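Local atomic coordinates of galactose-binding lectin (Arachis hypogaea, PDB entry 6VC4), a protein that binds galactose-containing carbohydrates as a tetrameric legume lectin whose subunits carry manganese and calcium ions. Residues A[38-43]-A[210-215]; A[120-125]-A[136-141]; A[83-88]-A[216-221]. All coordinates share one frame; numbering follows the deposited sequence.

Contact 1. Residues A[38-43]-A[210-215]. With QWG ((2R,3R,4S,5R,6S)-2-(hydroxymethyl)-6-{[(2S,3R,4S,5S,6S)-3,4,5-trihydroxy-6-({[(1-{[(2R,3S,4S,5R,6S)-3,4,5-trihydroxy-6-methoxytetrahydro-2H-pyran-2-yl]methyl}-1H-1,2,3-triazol-4-yl)methyl]sulfanyl}methyl)tetrahydro-2H-pyran-2-yl]sulfanyl}tetrahydro-2H-pyran-3,4,5-triol (non-preferred name)), chain E.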
loop_
_atom_site.group_PDB
_atom_site.type_symbol
_atom_site.label_atom_id
_atom_site.label_comp_id
_atom_site.label_asym_id
_atom_site.label_seq_id
_atom_site.Cartn_x
_atom_site.Cartn_y
_atom_site.Cartn_z
ATOM N N ASN A 38 -17.212 34.763 0.371
ATOM C CA ASN A 38 -18.237 35.790 0.601
ATOM C C ASN A 38 -18.651 35.944 2.081
ATOM O O ASN A 38 -19.524 36.762 2.383
ATOM C CB ASN A 38 -19.453 35.500 -0.273
ATOM C CG ASN A 38 -19.126 35.697 -1.727
ATOM O OD1 ASN A 38 -19.069 36.830 -2.226
ATOM N ND2 ASN A 38 -18.803 34.611 -2.412
ATOM N N LYS A 39 -17.955 35.250 3.012
ATOM C CA LYS A 39 -18.257 35.300 4.442
ATOM C C LYS A 39 -17.182 36.038 5.236
ATOM O O LYS A 39 -15.985 35.839 4.995
ATOM C CB LYS A 39 -18.398 33.865 4.976
ATOM C CG LYS A 39 -19.523 33.671 5.969
ATOM C CD LYS A 39 -19.674 32.218 6.393
ATOM C CE LYS A 39 -19.706 32.127 7.897
ATOM N NZ LYS A 39 -20.096 30.781 8.377
ATOM N N VAL A 40 -17.614 36.882 6.206
ATOM C CA VAL A 40 -16.702 37.588 7.117
ATOM C C VAL A 40 -16.199 36.563 8.154
ATOM O O VAL A 40 -16.993 35.740 8.621
ATOM C CB VAL A 40 -17.388 38.811 7.796
ATOM C CG1 VAL A 40 -16.457 39.501 8.793
ATOM C CG2 VAL A 40 -17.889 39.806 6.758
ATOM N N ASN A 41 -14.882 36.590 8.481
ATOM C CA ASN A 41 -14.248 35.706 9.472
ATOM C C ASN A 41 -14.534 34.221 9.163
ATOM O O ASN A 41 -14.827 33.440 10.069
ATOM C CB ASN A 41 -14.701 36.079 10.915
ATOM C CG ASN A 41 -14.343 37.464 11.393
ATOM O OD1 ASN A 41 -14.801 37.932 12.440
ATOM N ND2 ASN A 41 -13.471 38.139 10.695
ATOM N N SER A 42 -14.489 33.851 7.868
ATOM C CA SER A 42 -14.745 32.482 7.424
ATOM C C SER A 42 -13.736 31.498 8.007
ATOM O O SER A 42 -12.550 31.807 8.073
ATOM C CB SER A 42 -14.716 32.381 5.903
ATOM O OG SER A 42 -14.886 31.035 5.493
ATOM N N VAL A 43 -14.234 30.348 8.489
ATOM C CA VAL A 43 -13.421 29.262 9.043
ATOM C C VAL A 43 -13.949 27.944 8.474
ATOM O O VAL A 43 -15.134 27.642 8.596
ATOM C CB VAL A 43 -13.359 29.202 10.603
ATOM C CG1 VAL A 43 -12.551 27.991 11.076
ATOM C CG2 VAL A 43 -12.796 30.479 11.206
ATOM N N GLY A 210 -10.162 33.348 7.316
ATOM C CA GLY A 210 -10.041 34.690 6.781
ATOM C C GLY A 210 -10.729 35.646 7.725
ATOM O O GLY A 210 -11.342 35.215 8.704
ATOM N N SER A 211 -10.621 36.941 7.451
ATOM C CA SER A 211 -11.275 37.994 8.225
ATOM C C SER A 211 -12.263 38.797 7.307
ATOM O O SER A 211 -12.692 38.273 6.281
ATOM C CB SER A 211 -10.224 38.900 8.849
ATOM O OG SER A 211 -9.467 39.499 7.812
ATOM N N LEU A 212 -12.598 40.045 7.655
ATOM C CA LEU A 212 -13.449 40.888 6.809
ATOM C C LEU A 212 -12.664 41.277 5.552
ATOM O O LEU A 212 -13.139 41.024 4.439
ATOM C CB LEU A 212 -13.956 42.138 7.575
ATOM C CG LEU A 212 -15.051 42.984 6.840
ATOM C CD1 LEU A 212 -16.118 43.504 7.826
ATOM C CD2 LEU A 212 -14.433 44.178 6.148
ATOM N N GLY A 213 -11.483 41.873 5.759
ATOM C CA GLY A 213 -10.593 42.331 4.694
ATOM C C GLY A 213 -9.606 41.320 4.128
ATOM O O GLY A 213 -9.151 41.479 2.985
ATOM N N GLY A 214 -9.280 40.290 4.914
ATOM C CA GLY A 214 -8.347 39.240 4.519
ATOM C C GLY A 214 -9.017 37.962 4.090
ATOM O O GLY A 214 -9.597 37.260 4.915
ATOM N N ARG A 215 -9.004 37.687 2.782
ATOM C CA ARG A 215 -9.622 36.505 2.171
ATOM C C ARG A 215 -8.785 36.025 0.995
ATOM O O ARG A 215 -8.239 36.838 0.251
ATOM C CB ARG A 215 -11.067 36.837 1.663
ATOM C CG ARG A 215 -11.983 37.451 2.721
ATOM C CD ARG A 215 -13.415 37.580 2.291
ATOM N NE ARG A 215 -14.119 38.538 3.146
ATOM C CZ ARG A 215 -15.377 38.929 2.958
ATOM N NH1 ARG A 215 -16.091 38.431 1.958
ATOM N NH2 ARG A 215 -15.935 39.801 3.783
HETATM C C4 QWG E . -5.832 39.471 8.492
HETATM C C3 QWG E . -5.752 39.397 10.016
HETATM C C5 QWG E . -5.939 40.933 8.060
HETATM C C1 QWG E . -7.041 41.582 10.071
HETATM C C2 QWG E . -6.895 40.174 10.659
HETATM C C6 QWG E . -6.047 41.121 6.563
HETATM C C10 QWG E . -8.638 46.911 11.339
HETATM C C9 QWG E . -9.412 46.341 10.161
HETATM C C11 QWG E . -7.359 46.113 11.623
HETATM C C7 QWG E . -8.329 44.164 10.479
HETATM C C8 QWG E . -9.685 44.872 10.415
HETATM O O5 QWG E . -7.105 41.528 8.650
HETATM O O2 QWG E . -6.727 40.242 12.070
HETATM O O3 QWG E . -5.806 38.046 10.448
HETATM O O4 QWG E . -6.938 38.705 8.006
HETATM O O6 QWG E . -5.641 42.419 6.134
HETATM O O11 QWG E . -7.562 44.683 11.562
HETATM O O8 QWG E . -10.534 44.320 9.415
HETATM O O9 QWG E . -10.642 47.042 9.991
HETATM O O10 QWG E . -8.340 48.283 11.074
HETATM S S1 QWG E . -8.535 42.377 10.708
HETATM O O HOH W 1 -13.432 35.660 6.015
HETATM O O HOH W 2 -12.363 40.681 10.900
#
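The guanidinium group of Arg215 lies flat beneath the backbone of the opposing turn, with Lys39 O 3.7 Å above its plane and over its centre and Val40 N over the same face, nearer the rim. An extended chain from CG to NE carries the group there. Two of its nitrogens turn back on their own loop, where NE donates to Leu212 O at 3.0 Å, the oxygen tilted from the guanidinium plane, and NH2 adds a weak bond to that oxygen, while NH1 reaches Leu37 O. One arginine thus ties the curl of 210-215 together and offers a flat surface to residues 38-43. Beside it, Val40 divides its branches: CG2 touches Arg215 NH2, and CG1, placed anti to the backbone N (chi1 177°), runs alongside Leu212 to meet its CB at 3.8 Å.

Further along, Asn41 occupies the third position of a type II turn from Lys39 to Ser42. Its ND2 comes up to Ser211 CA at 3.3 Å and donates to a water that has a weak bond to Leu212 N. A second water joins three backbone groups, Lys39 O, Ser42 N and Ser211 O. Directly between the loops, Gly210 N donates to Ser42 O at 2.9 Å, and Asn41 CA makes a close C-H...O contact with Gly210 O.

The far side of the 210-215 loop faces the sugar. Ser211 OG accepts from Gly214 N, an ST motif, and lies 2.7 Å from O4 of the bound ligand QWG, a probable hydrogen bond, not settled because the hydroxyl's single proton has another acceptor nearby. Gly214 CA packs against C6, the exocyclic carbon of the ligand's galactose. Both segments are loops at the carbohydrate-binding end of the legume lectin fold, where loops between strands form the sugar site.

Contact 2. Residues A[120-125]-A[136-141]. With MN (manganese (II) ion), chain F; CA (calcium ion), chain G; QWG ((2R,3R,4S,5R,6S)-2-(hydroxymethyl)-6-{[(2S,3R,4S,5S,6S)-3,4,5-trihydroxy-6-({[(1-{[(2R,3S,4S,5R,6S)-3,4,5-trihydroxy-6-methoxytetrahydro-2H-pyran-2-yl]methyl}-1H-1,2,3-triazol-4-yl)methyl]sulfanyl}methyl)tetrahydro-2H-pyran-2-yl]sulfanyl}tetrahydro-2H-pyran-3,4,5-triol (non-preferred name)), chain E.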
loop_
_atom_site.group_PDB
_atom_site.type_symbol
_atom_site.label_atom_id
_atom_site.label_comp_id
_atom_site.label_asym_id
_atom_site.label_seq_id
_atom_site.Cartn_x
_atom_site.Cartn_y
_atom_site.Cartn_z
ATOM N N VAL A 120 1.285 22.529 11.984
ATOM C CA VAL A 120 2.230 23.061 11.009
ATOM C C VAL A 120 1.441 24.094 10.177
ATOM O O VAL A 120 0.587 23.727 9.367
ATOM C CB VAL A 120 2.934 21.992 10.116
ATOM C CG1 VAL A 120 3.950 22.647 9.183
ATOM C CG2 VAL A 120 3.592 20.907 10.953
ATOM N N GLU A 121 1.704 25.382 10.422
ATOM C CA GLU A 121 0.995 26.462 9.741
ATOM C C GLU A 121 1.802 27.024 8.563
ATOM O O GLU A 121 3.038 27.098 8.603
ATOM C CB GLU A 121 0.634 27.590 10.720
ATOM C CG GLU A 121 1.861 28.149 11.424
ATOM C CD GLU A 121 1.672 29.526 12.011
ATOM O OE1 GLU A 121 0.875 29.645 12.964
ATOM O OE2 GLU A 121 2.381 30.462 11.581
ATOM N N PHE A 122 1.059 27.389 7.519
ATOM C CA PHE A 122 1.497 28.014 6.266
ATOM C C PHE A 122 0.819 29.398 6.272
ATOM O O PHE A 122 -0.245 29.597 5.700
ATOM C CB PHE A 122 1.108 27.110 5.073
ATOM C CG PHE A 122 1.703 25.731 5.215
ATOM C CD1 PHE A 122 2.979 25.455 4.736
ATOM C CD2 PHE A 122 1.017 24.722 5.888
ATOM C CE1 PHE A 122 3.552 24.188 4.915
ATOM C CE2 PHE A 122 1.601 23.457 6.074
ATOM C CZ PHE A 122 2.866 23.208 5.599
ATOM N N ASP A 123 1.408 30.302 7.045
ATOM C CA ASP A 123 0.892 31.609 7.400
ATOM C C ASP A 123 1.244 32.733 6.418
ATOM O O ASP A 123 2.407 33.102 6.295
ATOM C CB ASP A 123 1.422 31.947 8.792
ATOM C CG ASP A 123 0.668 33.076 9.451
ATOM O OD1 ASP A 123 -0.142 33.725 8.766
ATOM O OD2 ASP A 123 0.820 33.252 10.660
ATOM N N THR A 124 0.189 33.367 5.819
ATOM C CA THR A 124 0.353 34.403 4.789
ATOM C C THR A 124 0.026 35.839 5.239
ATOM O O THR A 124 -0.096 36.727 4.388
ATOM C CB THR A 124 -0.487 34.035 3.560
ATOM O OG1 THR A 124 -1.869 34.308 3.802
ATOM C CG2 THR A 124 -0.291 32.576 3.142
ATOM N N TYR A 125 -0.045 36.090 6.553
ATOM C CA TYR A 125 -0.353 37.438 7.079
ATOM C C TYR A 125 0.284 37.587 8.452
ATOM O O TYR A 125 0.091 36.735 9.318
ATOM C CB TYR A 125 -1.876 37.734 7.133
ATOM C CG TYR A 125 -2.156 39.138 7.639
ATOM C CD1 TYR A 125 -2.176 40.220 6.766
ATOM C CD2 TYR A 125 -2.257 39.400 9.001
ATOM C CE1 TYR A 125 -2.317 41.525 7.236
ATOM C CE2 TYR A 125 -2.325 40.700 9.485
ATOM C CZ TYR A 125 -2.394 41.761 8.598
ATOM O OH TYR A 125 -2.549 43.044 9.060
ATOM N N ASP A 136 5.776 35.983 5.049
ATOM C CA ASP A 136 5.124 34.663 4.978
ATOM C C ASP A 136 6.019 33.637 5.652
ATOM O O ASP A 136 7.259 33.780 5.618
ATOM C CB ASP A 136 4.847 34.234 3.525
ATOM C CG ASP A 136 3.885 35.118 2.745
ATOM O OD1 ASP A 136 3.241 35.999 3.367
ATOM O OD2 ASP A 136 3.743 34.898 1.521
ATOM N N HIS A 137 5.419 32.639 6.326
ATOM C CA HIS A 137 6.240 31.684 7.058
ATOM C C HIS A 137 5.555 30.361 7.333
ATOM O O HIS A 137 4.330 30.260 7.382
ATOM C CB HIS A 137 6.683 32.293 8.412
ATOM C CG HIS A 137 5.542 32.767 9.259
ATOM N ND1 HIS A 137 4.868 33.969 8.989
ATOM C CD2 HIS A 137 4.968 32.181 10.332
ATOM C CE1 HIS A 137 3.943 34.074 9.925
ATOM N NE2 HIS A 137 3.950 33.013 10.742
ATOM N N VAL A 138 6.389 29.360 7.583
ATOM C CA VAL A 138 5.954 28.049 8.017
ATOM C C VAL A 138 6.264 28.030 9.497
ATOM O O VAL A 138 7.332 28.467 9.897
ATOM C CB VAL A 138 6.580 26.876 7.224
ATOM C CG1 VAL A 138 6.039 25.534 7.723
ATOM C CG2 VAL A 138 6.335 27.020 5.726
ATOM N N GLY A 139 5.302 27.624 10.298
ATOM C CA GLY A 139 5.482 27.591 11.739
ATOM C C GLY A 139 5.105 26.254 12.333
ATOM O O GLY A 139 4.310 25.522 11.749
ATOM N N ILE A 140 5.707 25.924 13.486
ATOM C CA ILE A 140 5.408 24.740 14.280
ATOM C C ILE A 140 4.728 25.302 15.512
ATOM O O ILE A 140 5.279 26.193 16.171
ATOM C CB ILE A 140 6.627 23.803 14.544
ATOM C CG1 ILE A 140 6.994 23.058 13.221
ATOM C CG2 ILE A 140 6.299 22.809 15.678
ATOM C CD1 ILE A 140 8.256 22.098 13.238
ATOM N N ASP A 141 3.472 24.878 15.730
ATOM C CA ASP A 141 2.566 25.412 16.766
ATOM C C ASP A 141 2.220 24.394 17.812
ATOM O O ASP A 141 1.839 23.278 17.483
ATOM C CB ASP A 141 1.259 25.890 16.111
ATOM C CG ASP A 141 1.390 27.097 15.204
ATOM O OD1 ASP A 141 2.508 27.666 15.123
ATOM O OD2 ASP A 141 0.371 27.487 14.594
HETATM MN MN MN F . 2.358 32.684 11.993
HETATM CA CA CA G . -0.728 35.189 10.721
HETATM C C4 QWG E . -5.832 39.471 8.492
HETATM C C3 QWG E . -5.752 39.397 10.016
HETATM C C5 QWG E . -5.939 40.933 8.060
HETATM C C1 QWG E . -7.041 41.582 10.071
HETATM C C2 QWG E . -6.895 40.174 10.659
HETATM C C6 QWG E . -6.047 41.121 6.563
HETATM C C10 QWG E . -8.638 46.911 11.339
HETATM C C9 QWG E . -9.412 46.341 10.161
HETATM C C11 QWG E . -7.359 46.113 11.623
HETATM C C7 QWG E . -8.329 44.164 10.479
HETATM C C8 QWG E . -9.685 44.872 10.415
HETATM O O5 QWG E . -7.105 41.528 8.650
HETATM O O2 QWG E . -6.727 40.242 12.070
HETATM O O3 QWG E . -5.806 38.046 10.448
HETATM O O4 QWG E . -6.938 38.705 8.006
HETATM O O6 QWG E . -5.641 42.419 6.134
HETATM O O11 QWG E . -7.562 44.683 11.562
HETATM O O8 QWG E . -10.534 44.320 9.415
HETATM O O9 QWG E . -10.642 47.042 9.991
HETATM O O10 QWG E . -8.340 48.283 11.074
HETATM S S1 QWG E . -8.535 42.377 10.708
HETATM O O HOH W 3 0.490 32.173 13.581
HETATM O O HOH W 4 3.951 32.282 13.506
HETATM O O HOH W 5 -2.494 34.872 9.389
HETATM O O HOH W 6 -1.587 33.867 12.624
#
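Two buried carboxylates meet almost at right angles, Glu121 OE1 standing 2.8 Å from Asp141 OD2 with the two planes 78° apart. Such closeness between acids suggests that one of them holds a proton. Water 3 donates to Glu121 OE1 and binds manganese, while Asp141 OD1 is hydrogen-bonded to Ser147. The other oxygen of the glutamate, OE2, is a manganese ligand.

The scaffold beneath is an antiparallel strand pair. Glu121 with Gly139 and Asp123 with His137 are hydrogen-bonded pairs, four backbone bonds in all, and the side chains of Glu121, Asp123 and His137 rise on the metal face. Gly139 has no side chain there, which leaves the place to the Glu121 carboxylate. His137 CG sits between its backbone N and carbonyl carbon (chi1 55°), a rotation that brings NE2 to the manganese. Thr135 O holds ND1, and Asp123 CB covers one ring face, 3.6 Å from the centroid. Asp123 OD2 bridges both ions, 2.1 Å from manganese and 2.5 Å from calcium. OD1 also binds calcium and accepts from Tyr125 N in an Asx turn. That turn presents Tyr125 O to calcium, while the tyrosine ring lies under the galactose of QWG, with C5 3.6 Å above its centre. Asp132 binds both ions, completing the manganese shell, and with Asn127 it completes the calcium shell.

On the reverse face, Val138 CG1 meets Val120 CG1, and its CG2 lies 3.8 Å from Phe122 CD1. This apolar side packs on strands 173-179 and 185-191 of the other sheet.

The carboxylate charges are probably offset by the two divalent ions, which is consistent with structural metals that hold the loop after strand 117-123, and so the tyrosine under the sugar and Asn127, in position.

Contact 3. Residues A[83-88]-A[216-221]. With QWG ((2R,3R,4S,5R,6S)-2-(hydroxymethyl)-6-{[(2S,3R,4S,5S,6S)-3,4,5-trihydroxy-6-({[(1-{[(2R,3S,4S,5R,6S)-3,4,5-trihydroxy-6-methoxytetrahydro-2H-pyran-2-yl]methyl}-1H-1,2,3-triazol-4-yl)methyl]sulfanyl}methyl)tetrahydro-2H-pyran-2-yl]sulfanyl}tetrahydro-2H-pyran-3,4,5-triol (non-preferred name)), chain E.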
loop_
_atom_site.group_PDB
_atom_site.type_symbol
_atom_site.label_atom_id
_atom_site.label_comp_id
_atom_site.label_asym_id
_atom_site.label_seq_id
_atom_site.Cartn_x
_atom_site.Cartn_y
_atom_site.Cartn_z
ATOM N N ASP A 83 -5.882 34.044 5.461
ATOM C CA ASP A 83 -4.794 34.122 6.456
ATOM C C ASP A 83 -3.769 32.980 6.425
ATOM O O ASP A 83 -2.697 33.122 7.012
ATOM C CB ASP A 83 -5.407 34.194 7.837
ATOM C CG ASP A 83 -5.766 35.606 8.168
ATOM O OD1 ASP A 83 -6.932 36.026 7.848
ATOM O OD2 ASP A 83 -4.905 36.309 8.730
ATOM N N GLY A 84 -4.178 31.870 5.820
ATOM C CA GLY A 84 -3.329 30.690 5.678
ATOM C C GLY A 84 -4.016 29.390 6.025
ATOM O O GLY A 84 -5.200 29.384 6.320
ATOM N N ILE A 85 -3.224 28.335 5.973
ATOM C CA ILE A 85 -3.649 26.936 6.226
ATOM C C ILE A 85 -2.799 26.373 7.369
ATOM O O ILE A 85 -1.632 26.676 7.415
ATOM C CB ILE A 85 -3.454 26.093 4.947
ATOM C CG1 ILE A 85 -4.197 26.663 3.744
ATOM C CG2 ILE A 85 -3.803 24.644 5.164
ATOM C CD1 ILE A 85 -4.054 25.845 2.506
ATOM N N ILE A 86 -3.421 25.585 8.241
ATOM C CA ILE A 86 -2.712 24.825 9.295
ATOM C C ILE A 86 -3.070 23.333 9.196
ATOM O O ILE A 86 -4.231 22.995 9.076
ATOM C CB ILE A 86 -2.900 25.387 10.719
ATOM C CG1 ILE A 86 -1.974 24.669 11.705
ATOM C CG2 ILE A 86 -4.349 25.370 11.157
ATOM C CD1 ILE A 86 -1.995 25.198 13.096
ATOM N N PHE A 87 -2.035 22.516 9.164
ATOM C CA PHE A 87 -2.152 21.050 9.254
ATOM C C PHE A 87 -2.084 20.793 10.739
ATOM O O PHE A 87 -1.070 21.133 11.358
ATOM C CB PHE A 87 -1.061 20.312 8.457
ATOM C CG PHE A 87 -0.923 18.852 8.837
ATOM C CD1 PHE A 87 -1.930 17.942 8.538
ATOM C CD2 PHE A 87 0.194 18.399 9.544
ATOM C CE1 PHE A 87 -1.805 16.588 8.905
ATOM C CE2 PHE A 87 0.303 17.051 9.927
ATOM C CZ PHE A 87 -0.695 16.158 9.599
ATOM N N PHE A 88 -3.154 20.253 11.329
ATOM C CA PHE A 88 -3.168 20.157 12.794
ATOM C C PHE A 88 -3.604 18.794 13.314
ATOM O O PHE A 88 -4.105 17.947 12.578
ATOM C CB PHE A 88 -4.062 21.274 13.402
ATOM C CG PHE A 88 -5.578 21.105 13.252
ATOM C CD1 PHE A 88 -6.198 21.267 12.017
ATOM C CD2 PHE A 88 -6.366 20.778 14.344
ATOM C CE1 PHE A 88 -7.579 21.095 11.879
ATOM C CE2 PHE A 88 -7.765 20.661 14.219
ATOM C CZ PHE A 88 -8.359 20.825 12.988
ATOM N N GLN A 216 -8.727 34.722 0.801
ATOM C CA GLN A 216 -8.065 34.087 -0.345
ATOM C C GLN A 216 -8.626 32.697 -0.530
ATOM O O GLN A 216 -9.274 32.169 0.373
ATOM C CB GLN A 216 -6.520 34.058 -0.180
ATOM C CG GLN A 216 -6.025 33.111 0.902
ATOM C CD GLN A 216 -4.605 33.339 1.351
ATOM O OE1 GLN A 216 -4.246 33.011 2.485
ATOM N NE2 GLN A 216 -3.755 33.856 0.466
ATOM N N ILE A 217 -8.324 32.108 -1.669
ATOM C CA ILE A 217 -8.735 30.707 -1.911
ATOM C C ILE A 217 -7.741 29.787 -1.186
ATOM O O ILE A 217 -6.566 29.948 -1.406
ATOM C CB ILE A 217 -8.766 30.433 -3.420
ATOM C CG1 ILE A 217 -9.881 31.227 -4.104
ATOM C CG2 ILE A 217 -8.883 28.953 -3.668
ATOM C CD1 ILE A 217 -9.777 31.290 -5.593
ATOM N N HIS A 218 -8.237 28.910 -0.313
ATOM C CA HIS A 218 -7.410 27.901 0.406
ATOM C C HIS A 218 -7.852 26.516 -0.082
ATOM O O HIS A 218 -8.960 26.146 0.204
ATOM C CB HIS A 218 -7.577 28.028 1.920
ATOM C CG HIS A 218 -7.224 29.341 2.527
ATOM N ND1 HIS A 218 -8.144 30.283 2.821
ATOM C CD2 HIS A 218 -6.064 29.834 2.986
ATOM C CE1 HIS A 218 -7.571 31.299 3.400
ATOM N NE2 HIS A 218 -6.327 31.040 3.529
ATOM N N LEU A 219 -6.977 25.775 -0.740
ATOM C CA LEU A 219 -7.349 24.471 -1.341
ATOM C C LEU A 219 -6.469 23.335 -0.827
ATOM O O LEU A 219 -5.300 23.526 -0.783
ATOM C CB LEU A 219 -7.155 24.542 -2.859
ATOM C CG LEU A 219 -8.081 25.468 -3.634
ATOM C CD1 LEU A 219 -7.683 25.505 -5.093
ATOM C CD2 LEU A 219 -9.514 25.016 -3.482
ATOM N N ILE A 220 -7.081 22.215 -0.467
ATOM C CA ILE A 220 -6.351 20.962 -0.154
ATOM C C ILE A 220 -6.564 20.069 -1.380
ATOM O O ILE A 220 -7.708 19.834 -1.734
ATOM C CB ILE A 220 -6.820 20.302 1.154
ATOM C CG1 ILE A 220 -6.752 21.256 2.345
ATOM C CG2 ILE A 220 -6.043 19.022 1.393
ATOM C CD1 ILE A 220 -5.463 21.987 2.490
ATOM N N ARG A 221 -5.474 19.651 -2.010
ATOM C CA ARG A 221 -5.539 18.874 -3.268
ATOM C C ARG A 221 -5.368 17.376 -3.038
ATOM O O ARG A 221 -6.026 16.628 -3.700
ATOM C CB ARG A 221 -4.510 19.447 -4.232
ATOM C CG ARG A 221 -4.797 20.898 -4.558
ATOM C CD ARG A 221 -3.654 21.637 -5.182
ATOM N NE ARG A 221 -3.169 20.852 -6.282
ATOM C CZ ARG A 221 -3.703 20.892 -7.476
ATOM N NH1 ARG A 221 -4.729 21.692 -7.699
ATOM N NH2 ARG A 221 -3.214 20.142 -8.433
HETATM C C4 QWG E . -5.832 39.471 8.492
HETATM C C3 QWG E . -5.752 39.397 10.016
HETATM C C5 QWG E . -5.939 40.933 8.060
HETATM C C1 QWG E . -7.041 41.582 10.071
HETATM C C2 QWG E . -6.895 40.174 10.659
HETATM C C6 QWG E . -6.047 41.121 6.563
HETATM C C10 QWG E . -8.638 46.911 11.339
HETATM C C9 QWG E . -9.412 46.341 10.161
HETATM C C11 QWG E . -7.359 46.113 11.623
HETATM C C7 QWG E . -8.329 44.164 10.479
HETATM C C8 QWG E . -9.685 44.872 10.415
HETATM O O5 QWG E . -7.105 41.528 8.650
HETATM O O2 QWG E . -6.727 40.242 12.070
HETATM O O3 QWG E . -5.806 38.046 10.448
HETATM O O4 QWG E . -6.938 38.705 8.006
HETATM O O6 QWG E . -5.641 42.419 6.134
HETATM O O11 QWG E . -7.562 44.683 11.562
HETATM O O8 QWG E . -10.534 44.320 9.415
HETATM O O9 QWG E . -10.642 47.042 9.991
HETATM O O10 QWG E . -8.340 48.283 11.074
HETATM S S1 QWG E . -8.535 42.377 10.708
#
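The imidazole of His218 is met at its edge by the backbone at the start of the facing strand: Asp83 N lies in the ring plane, and Gly84 N donates to NE2 at 3.2 Å from 24° out of it. One face of the ring is covered by Gln216 CG, from two residues earlier in the chain, offset toward the rim. The second nitrogen, ND1, is hydrogen-bonded to Thr35 OG1, so both ring nitrogens are engaged and the rotation of the imidazole is fixed. Gln216, extended beyond CG, sends OE1 to 3.5 Å from Gly84 N and hydrogen-bonds through it to Thr124 OG1.

Gly84 adopts backbone angles open to glycine. Behind it the contact turns apolar. The side chain of Ile85 runs antiparallel alongside that of His218, its CG1 3.8 Å from His218 CD2. Ile85 CG1 stands beside the backbone N (chi1 -57°), which carries Ile85 CD1 on to within 4.1 Å of Ile220 CD1. Phe71 and Met73 of strand 64-74 continue this packing. The axes of strands 84-88 and 217-221 run 7.9 Å apart at 32°, in different sheets of the sandwich.

Asp83 follows a cis peptide bond, a hallmark of legume lectins, and its carboxylate takes the galactose of QWG with both oxygens: O4 donates to OD1 at 2.7 Å and O3 to OD2 at 2.6 Å. His218, with NE2 accepting from Gly84 N and ND1 bonded to Thr35, forms an arrangement consistent with a second-shell role, holding the backbone next to the sugar-binding aspartate.

In the fold
All three contacts reach the bound galactoside, but from different depths. Contact 1 is loop against loop near the surface and relies on backbone groups, waters and an arginine. Contacts 2 and 3 are buried and share the seven-stranded sheet, in which strands 84-91 and 117-123 are neighbours, with Phe122 N and Ile85 O 2.8 Å apart. Contact 2 stays within that sheet and is dominated by carboxylates and metals; contact 3 crosses the sandwich to strand 217-229 through isoleucines and one histidine. At the sugar they converge: Asp83 OD1 of contact 3 packs on Gly210 of contact 1, and Tyr125 of contact 2 touches Asp83.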